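Local structure of putative riboflavin biosynthesis protein (Shewanella loihica, 3KY8) at residues I26-D31 with M150-F155; R154-L159 with L184-Q189. The protein probably acts as a 5-amino-6-(5-phosphoribosylamino)uracil reductase in riboflavin biosynthesis, with a RibD C-terminal-type domain. All coordinates share one frame; numbering follows the deposited sequence.

In the fold
Contacts 1 and 2 lie next to each other in one mixed beta sheet, their centres about 7 Å apart. Strand 149-158 is common to both, and Arg154 and Phe155 take part in each. On one side strand 149-158 runs parallel to strand 21-29 in contact 1; on the other it meets strand 187-194, antiparallel, in contact 2. Along the chain, 26-31 comes first, 150-159 follows after all the helices and the other parallel strands, and 184-189 comes last. Strand 149-158 is thus where the parallel part of the sheet gives way to its antiparallel end. Both contacts also touch the second subunit, so this part of the sheet helps to build the dimer.

Contact 1: residues I26-D31 with M150-F155; sequences IATSLD and MVITRF
Thr28 lays its methyl CG2 over one face of the Arg154 guanidinium, above its centre, and presses the same methyl against Ile152, where CG2 meets CG2 of Ile152 at a tight 3.4 Å. A beta-branched threonine suits this place because it divides its work: with OG1 anti to the backbone N (chi1 -179°), the hydroxyl donates to Ser29 O, in the carbonyl plane on a lone pair, while the methyl turns to the other strand. The long Arg154 chain runs beside Thr28 and bends at chi3 (-60°), which brings NH1 within 3.1 Å of Leu30 O, at the guanidinium edge near its plane; the bond is weak and bent. Leu30 crosses the arginine at about a right angle, its CD1 3.9 Å from CD of Arg154. The backbones pair as neighbouring parallel strands in the mixed sheet of the RibD C-terminal domain, with Ile26 N bonded to Val151 O, Thr153 N to Ile26 O, Thr28 N to Thr153 O, and Phe155 N to Thr28 O. On the sheet face opposite Thr28 and Arg154, the small Ala27 offers CB to CE1 of Phe155 at 3.8 Å. Thr153 shares that face, and its hydroxyl bonds to Gln189. Ser29 OG donates to Asp31 OD1 at 2.6 Å from the anti side, 28° out of the carboxylate plane. Leu30 of the second subunit packs on Arg154, whose NH2 nears NH1 of that subunit's Arg154, like charges close.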
ATOM      1  N   ILE A  26       7.227   3.560   9.427  1.00 31.51           N
ATOM      2  CA  ILE A  26       6.096   4.440   9.198  1.00 31.81           C
ATOM      3  C   ILE A  26       4.747   3.713   9.197  1.00 33.54           C
ATOM      4  O   ILE A  26       4.637   2.553   8.786  1.00 33.95           O
ATOM      5  CB  ILE A  26       6.275   5.219   7.835  1.00 33.11           C
ATOM      6  CG1 ILE A  26       5.509   6.574   7.876  1.00 36.64           C
ATOM      7  CG2 ILE A  26       5.838   4.325   6.659  1.00 34.24           C
ATOM      8  CD1 ILE A  26       6.053   7.631   6.937  1.00 32.15           C
ATOM      9  N   ALA A  27       3.714   4.422   9.634  1.00 32.96           N
ATOM     10  CA  ALA A  27       2.357   3.902   9.634  1.00 32.82           C
ATOM     11  C   ALA A  27       1.697   4.449   8.384  1.00 31.70           C
ATOM     12  O   ALA A  27       1.809   5.624   8.086  1.00 29.08           O
ATOM     13  CB  ALA A  27       1.615   4.374  10.863  1.00 33.08           C
ATOM     14  N   THR A  28       1.010   3.586   7.658  1.00 35.37           N
ATOM     15  CA  THR A  28       0.231   3.969   6.485  1.00 34.96           C
ATOM     16  C   THR A  28      -1.194   3.399   6.585  1.00 33.29           C
ATOM     17  O   THR A  28      -1.448   2.367   7.222  1.00 33.76           O
ATOM     18  CB  THR A  28       0.953   3.441   5.187  1.00 36.51           C
ATOM     19  OG1 THR A  28       0.225   3.827   4.041  1.00 42.82           O
ATOM     20  CG2 THR A  28       1.022   1.959   5.155  1.00 34.51           C
ATOM     21  N   SER A  29      -2.118   4.054   5.909  1.00 32.54           N
ATOM     22  CA  SER A  29      -3.429   3.488   5.659  1.00 32.21           C
ATOM     23  C   SER A  29      -3.324   2.372   4.630  1.00 32.42           C
ATOM     24  O   SER A  29      -2.270   2.150   4.012  1.00 31.13           O
ATOM     25  CB  SER A  29      -4.397   4.560   5.180  1.00 27.21           C
ATOM     26  OG  SER A  29      -4.035   5.006   3.875  1.00 29.35           O
ATOM     27  N   LEU A  30      -4.436   1.665   4.447  1.00 31.50           N
ATOM     28  CA  LEU A  30      -4.457   0.523   3.540  1.00 32.13           C
ATOM     29  C   LEU A  30      -4.107   1.008   2.134  1.00 30.27           C
ATOM     30  O   LEU A  30      -3.378   0.356   1.403  1.00 31.89           O
ATOM     31  CB  LEU A  30      -5.832  -0.172   3.610  1.00 32.46           C
ATOM     32  CG  LEU A  30      -6.149  -1.365   2.716  1.00 35.76           C
ATOM     33  CD1 LEU A  30      -4.932  -2.259   2.445  1.00 39.72           C
ATOM     34  CD2 LEU A  30      -7.302  -2.102   3.398  1.00 37.77           C
ATOM     35  N   ASP A  31      -4.619   2.196   1.810  1.00 32.37           N
ATOM     36  CA  ASP A  31      -4.417   2.859   0.538  1.00 29.44           C
ATOM     37  C   ASP A  31      -3.198   3.804   0.415  1.00 30.97           C
ATOM     38  O   ASP A  31      -3.073   4.545  -0.534  1.00 33.67           O
ATOM     39  CB  ASP A  31      -5.707   3.513   0.054  1.00 26.10           C
ATOM     40  CG  ASP A  31      -6.393   4.434   1.057  1.00 29.23           C
ATOM     41  OD1 ASP A  31      -6.105   4.566   2.283  1.00 28.10           O
ATOM     42  OD2 ASP A  31      -7.344   5.044   0.547  1.00 26.32           O
HETATM   43  N   MSE A 150      12.643  -0.881   5.004  1.00 31.97           N
HETATM   44  CA  MSE A 150      11.364  -0.239   5.387  1.00 32.08           C
HETATM   45  C   MSE A 150      10.526  -1.152   6.262  1.00 33.17           C
HETATM   46  O   MSE A 150      10.300  -2.332   5.931  1.00 34.24           O
HETATM   47  CB  MSE A 150      10.516   0.153   4.160  1.00 31.95           C
HETATM   48  CG  MSE A 150      11.334   0.776   3.066  1.00 37.58           C
HETATM   49 SE   MSE A 150      10.163   1.531   1.734  0.75 28.24          SE
HETATM   50  CE  MSE A 150       9.706  -0.180   1.009  1.00 27.21           C
ATOM     51  N   VAL A 151      10.068  -0.607   7.384  1.00 32.13           N
ATOM     52  CA  VAL A 151       9.111  -1.317   8.242  1.00 33.42           C
ATOM     53  C   VAL A 151       7.800  -0.522   8.108  1.00 34.45           C
ATOM     54  O   VAL A 151       7.748   0.690   8.387  1.00 35.60           O
ATOM     55  CB  VAL A 151       9.560  -1.422   9.713  1.00 32.31           C
ATOM     56  CG1 VAL A 151       8.561  -2.235  10.490  1.00 32.42           C
ATOM     57  CG2 VAL A 151      10.958  -1.991   9.818  1.00 29.98           C
ATOM     58  N   ILE A 152       6.780  -1.180   7.577  1.00 34.34           N
ATOM     59  CA  ILE A 152       5.517  -0.520   7.285  1.00 31.70           C
ATOM     60  C   ILE A 152       4.445  -1.171   8.118  1.00 34.01           C
ATOM     61  O   ILE A 152       4.239  -2.379   8.024  1.00 37.13           O
ATOM     62  CB  ILE A 152       5.173  -0.592   5.781  1.00 32.07           C
ATOM     63  CG1 ILE A 152       6.146   0.254   4.967  1.00 35.63           C
ATOM     64  CG2 ILE A 152       3.745  -0.116   5.481  1.00 30.45           C
ATOM     65  CD1 ILE A 152       6.462  -0.319   3.642  1.00 34.39           C
ATOM     66  N   THR A 153       3.754  -0.354   8.917  1.00 32.51           N
ATOM     67  CA  THR A 153       2.616  -0.793   9.711  1.00 34.71           C
ATOM     68  C   THR A 153       1.368  -0.313   9.026  1.00 32.92           C
ATOM     69  O   THR A 153       1.095   0.887   8.977  1.00 33.85           O
ATOM     70  CB  THR A 153       2.721  -0.278  11.162  1.00 32.06           C
ATOM     71  OG1 THR A 153       3.963  -0.741  11.682  1.00 35.59           O
ATOM     72  CG2 THR A 153       1.637  -0.805  12.048  1.00 31.28           C
ATOM     73  N   ARG A 154       0.626  -1.265   8.476  1.00 33.80           N
ATOM     74  CA  ARG A 154      -0.513  -0.946   7.652  1.00 34.62           C
ATOM     75  C   ARG A 154      -1.843  -1.090   8.391  1.00 33.06           C
ATOM     76  O   ARG A 154      -2.148  -2.125   8.966  1.00 34.64           O
ATOM     77  CB  ARG A 154      -0.476  -1.766   6.364  1.00 34.47           C
ATOM     78  CG  ARG A 154      -1.451  -1.264   5.313  1.00 31.31           C
ATOM     79  CD  ARG A 154      -1.321  -2.029   4.024  1.00 32.86           C
ATOM     80  NE  ARG A 154       0.019  -1.903   3.455  1.00 32.99           N
ATOM     81  CZ  ARG A 154       0.411  -0.978   2.582  1.00 30.29           C
ATOM     82  NH1 ARG A 154      -0.423  -0.058   2.139  1.00 33.79           N
ATOM     83  NH2 ARG A 154       1.651  -1.005   2.101  1.00 37.91           N
ATOM     84  N   PHE A 155      -2.614  -0.013   8.376  1.00 33.84           N
ATOM     85  CA  PHE A 155      -3.861   0.066   9.121  1.00 33.10           C
ATOM     86  C   PHE A 155      -5.026  -0.298   8.195  1.00 32.32           C
ATOM     87  O   PHE A 155      -5.053   0.106   7.032  1.00 32.94           O
ATOM     88  CB  PHE A 155      -4.062   1.490   9.634  1.00 34.90           C
ATOM     89  CG  PHE A 155      -3.296   1.819  10.874  1.00 31.87           C
ATOM     90  CD1 PHE A 155      -1.930   1.882  10.865  1.00 34.30           C
ATOM     91  CD2 PHE A 155      -3.959   2.089  12.053  1.00 35.49           C
ATOM     92  CE1 PHE A 155      -1.263   2.177  11.971  1.00 30.33           C
ATOM     93  CE2 PHE A 155      -3.267   2.381  13.185  1.00 31.40           C
ATOM     94  CZ  PHE A 155      -1.931   2.424  13.148  1.00 33.35           C
TER

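Contact 2: residues R154-L159 with L184-Q189; sequences RFPILL and LDSLTQ
Leu187 rests its CD2 methyl over the face of the Phe155 ring, 3.7 Å from the centroid and only 14° off the ring normal, a CH-pi contact. The leucine CG stands anti to its own carbonyl carbon (chi1 -54°), which directs the branch to the ring, where CD1 also reaches CZ of Phe155 at 3.9 Å. A flat aromatic suits this spot, since its face offers a broad apolar surface to the leucine methyl; an alanine here would probably leave Leu187 without that surface and open a gap beside it. Pro156 CD adds an apolar contact with Leu187 CD2 and also lies 3.3 Å from the carbonyl oxygen Ser186 O. As the centre of an inverse gamma turn, this proline bends the chain.

Among the polar links, Arg154 and Thr188 form an antiparallel hydrogen-bonded pair: Arg154 N donates to Thr188 O at 2.8 Å, while the return bond from Thr188 N to Arg154 O is weak. A water bridges Arg154 O and Thr188 OG1.

Trp43 meets the Phe155 ring edge-to-face, and Ser186 OG bonds to Val177 of the second subunit. Strand 149-158 lies between strands 21-29 and 187-194, and its residues Ile157 and Leu158 pair antiparallel with a strand of the second subunit, carrying the sheet across the interface.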
ATOM      1  N   ARG A 154       0.626  -1.265   8.476  1.00 33.80           N
ATOM      2  CA  ARG A 154      -0.513  -0.946   7.652  1.00 34.62           C
ATOM      3  C   ARG A 154      -1.843  -1.090   8.391  1.00 33.06           C
ATOM      4  O   ARG A 154      -2.148  -2.125   8.966  1.00 34.64           O
ATOM      5  CB  ARG A 154      -0.476  -1.766   6.364  1.00 34.47           C
ATOM      6  CG  ARG A 154      -1.451  -1.264   5.313  1.00 31.31           C
ATOM      7  CD  ARG A 154      -1.321  -2.029   4.024  1.00 32.86           C
ATOM      8  NE  ARG A 154       0.019  -1.903   3.455  1.00 32.99           N
ATOM      9  CZ  ARG A 154       0.411  -0.978   2.582  1.00 30.29           C
ATOM     10  NH1 ARG A 154      -0.423  -0.058   2.139  1.00 33.79           N
ATOM     11  NH2 ARG A 154       1.651  -1.005   2.101  1.00 37.91           N
ATOM     12  N   PHE A 155      -2.614  -0.013   8.376  1.00 33.84           N
ATOM     13  CA  PHE A 155      -3.861   0.066   9.121  1.00 33.10           C
ATOM     14  C   PHE A 155      -5.026  -0.298   8.195  1.00 32.32           C
ATOM     15  O   PHE A 155      -5.053   0.106   7.032  1.00 32.94           O
ATOM     16  CB  PHE A 155      -4.062   1.490   9.634  1.00 34.90           C
ATOM     17  CG  PHE A 155      -3.296   1.819  10.874  1.00 31.87           C
ATOM     18  CD1 PHE A 155      -1.930   1.882  10.865  1.00 34.30           C
ATOM     19  CD2 PHE A 155      -3.959   2.089  12.053  1.00 35.49           C
ATOM     20  CE1 PHE A 155      -1.263   2.177  11.971  1.00 30.33           C
ATOM     21  CE2 PHE A 155      -3.267   2.381  13.185  1.00 31.40           C
ATOM     22  CZ  PHE A 155      -1.931   2.424  13.148  1.00 33.35           C
ATOM     23  N   PRO A 156      -6.018  -1.035   8.710  1.00 33.19           N
ATOM     24  CA  PRO A 156      -7.091  -1.561   7.903  1.00 31.80           C
ATOM     25  C   PRO A 156      -8.159  -0.508   7.603  1.00 31.88           C
ATOM     26  O   PRO A 156      -9.379  -0.748   7.821  1.00 33.07           O
ATOM     27  CB  PRO A 156      -7.634  -2.653   8.787  1.00 30.71           C
ATOM     28  CG  PRO A 156      -7.541  -2.108  10.065  1.00 33.02           C
ATOM     29  CD  PRO A 156      -6.225  -1.389  10.118  1.00 34.84           C
ATOM     30  N   ILE A 157      -7.716   0.645   7.091  1.00 29.78           N
ATOM     31  CA  ILE A 157      -8.633   1.748   6.807  1.00 29.92           C
ATOM     32  C   ILE A 157      -8.321   2.322   5.425  1.00 28.98           C
ATOM     33  O   ILE A 157      -7.164   2.453   5.076  1.00 28.60           O
ATOM     34  CB  ILE A 157      -8.595   2.810   7.948  1.00 29.77           C
ATOM     35  CG1 ILE A 157      -9.707   3.865   7.757  1.00 32.02           C
ATOM     36  CG2 ILE A 157      -7.239   3.433   8.071  1.00 31.93           C
ATOM     37  CD1 ILE A 157      -9.954   4.785   8.962  1.00 28.10           C
ATOM     38  N   LEU A 158      -9.347   2.551   4.609  1.00 30.30           N
ATOM     39  CA  LEU A 158      -9.208   3.322   3.358  1.00 29.86           C
ATOM     40  C   LEU A 158      -9.522   4.785   3.679  1.00 30.16           C
ATOM     41  O   LEU A 158     -10.663   5.136   4.011  1.00 29.69           O
ATOM     42  CB  LEU A 158     -10.141   2.809   2.256  1.00 29.05           C
ATOM     43  CG  LEU A 158      -9.801   1.395   1.715  1.00 30.91           C
ATOM     44  CD1 LEU A 158     -10.902   0.873   0.843  1.00 24.17           C
ATOM     45  CD2 LEU A 158      -8.422   1.265   1.013  1.00 25.34           C
ATOM     46  N   LEU A 159      -8.516   5.637   3.597  1.00 28.68           N
ATOM     47  CA  LEU A 159      -8.716   7.072   3.835  1.00 30.61           C
ATOM     48  C   LEU A 159      -9.296   7.788   2.634  1.00 31.08           C
ATOM     49  O   LEU A 159     -10.036   8.752   2.807  1.00 31.06           O
ATOM     50  CB  LEU A 159      -7.427   7.772   4.264  1.00 30.66           C
ATOM     51  CG  LEU A 159      -6.857   7.365   5.633  1.00 27.69           C
ATOM     52  CD1 LEU A 159      -5.617   8.189   5.925  1.00 29.26           C
ATOM     53  CD2 LEU A 159      -7.815   7.500   6.782  1.00 30.83           C
ATOM     54  N   LEU A 184      -1.071  -5.990  17.465  1.00 42.74           N
ATOM     55  CA  LEU A 184      -2.282  -5.338  18.067  1.00 44.99           C
ATOM     56  C   LEU A 184      -3.595  -5.887  17.528  1.00 48.92           C
ATOM     57  O   LEU A 184      -4.617  -5.180  17.516  1.00 50.66           O
ATOM     58  CB  LEU A 184      -2.261  -3.801  17.883  1.00 42.10           C
ATOM     59  CG  LEU A 184      -1.124  -3.059  18.592  1.00 44.64           C
ATOM     60  CD1 LEU A 184      -0.991  -1.586  18.180  1.00 37.50           C
ATOM     61  CD2 LEU A 184      -1.328  -3.174  20.066  1.00 47.31           C
ATOM     62  N   ASP A 185      -3.569  -7.130  17.051  1.00 50.58           N
ATOM     63  CA  ASP A 185      -4.757  -7.765  16.454  1.00 51.88           C
ATOM     64  C   ASP A 185      -5.269  -7.235  15.117  1.00 50.08           C
ATOM     65  O   ASP A 185      -5.825  -8.036  14.352  1.00 54.33           O
ATOM     66  CB  ASP A 185      -5.941  -7.818  17.443  1.00 53.81           C
ATOM     67  CG  ASP A 185      -5.853  -9.013  18.390  1.00 60.28           C
ATOM     68  OD1 ASP A 185      -5.921 -10.172  17.880  1.00 65.12           O
ATOM     69  OD2 ASP A 185      -5.723  -8.788  19.628  1.00 70.57           O
ATOM     70  N   SER A 186      -5.146  -5.950  14.792  1.00 46.05           N
ATOM     71  CA  SER A 186      -5.645  -5.553  13.472  1.00 43.23           C
ATOM     72  C   SER A 186      -4.712  -4.758  12.629  1.00 38.99           C
ATOM     73  O   SER A 186      -5.179  -4.061  11.750  1.00 39.97           O
ATOM     74  CB  SER A 186      -7.023  -4.830  13.537  1.00 49.33           C
ATOM     75  OG  SER A 186      -7.939  -5.299  12.503  1.00 43.55           O
ATOM     76  N   LEU A 187      -3.404  -4.875  12.854  1.00 37.18           N
ATOM     77  CA  LEU A 187      -2.421  -4.186  12.028  1.00 34.24           C
ATOM     78  C   LEU A 187      -1.497  -5.220  11.463  1.00 33.33           C
ATOM     79  O   LEU A 187      -1.232  -6.240  12.106  1.00 34.37           O
ATOM     80  CB  LEU A 187      -1.612  -3.187  12.862  1.00 36.85           C
ATOM     81  CG  LEU A 187      -2.342  -2.132  13.677  1.00 35.08           C
ATOM     82  CD1 LEU A 187      -1.337  -1.209  14.358  1.00 35.18           C
ATOM     83  CD2 LEU A 187      -3.346  -1.378  12.752  1.00 32.65           C
ATOM     84  N   THR A 188      -1.034  -4.997  10.241  1.00 34.99           N
ATOM     85  CA  THR A 188       0.041  -5.807   9.698  1.00 33.03           C
ATOM     86  C   THR A 188       1.257  -4.957   9.776  1.00 33.69           C
ATOM     87  O   THR A 188       1.176  -3.755   9.538  1.00 37.60           O
ATOM     88  CB  THR A 188      -0.195  -6.333   8.266  1.00 34.28           C
ATOM     89  OG1 THR A 188      -0.334  -5.233   7.331  1.00 40.32           O
ATOM     90  CG2 THR A 188      -1.427  -7.249   8.243  1.00 32.02           C
ATOM     91  N   GLN A 189       2.368  -5.572  10.172  1.00 33.57           N
ATOM     92  CA  GLN A 189       3.665  -4.928  10.185  1.00 33.34           C
ATOM     93  C   GLN A 189       4.647  -5.798   9.389  1.00 32.64           C
ATOM     94  O   GLN A 189       4.948  -6.913   9.796  1.00 35.53           O
ATOM     95  CB  GLN A 189       4.165  -4.696  11.612  1.00 31.93           C
ATOM     96  CG  GLN A 189       5.473  -3.884  11.678  1.00 35.02           C
ATOM     97  CD  GLN A 189       5.858  -3.466  13.078  1.00 36.66           C
ATOM     98  OE1 GLN A 189       6.406  -4.270  13.839  1.00 35.37           O
ATOM     99  NE2 GLN A 189       5.623  -2.201  13.414  1.00 29.92           N
TER
HETATM  100  O   HOH W   1      -3.354  -4.402   7.117  1.00 40.54           O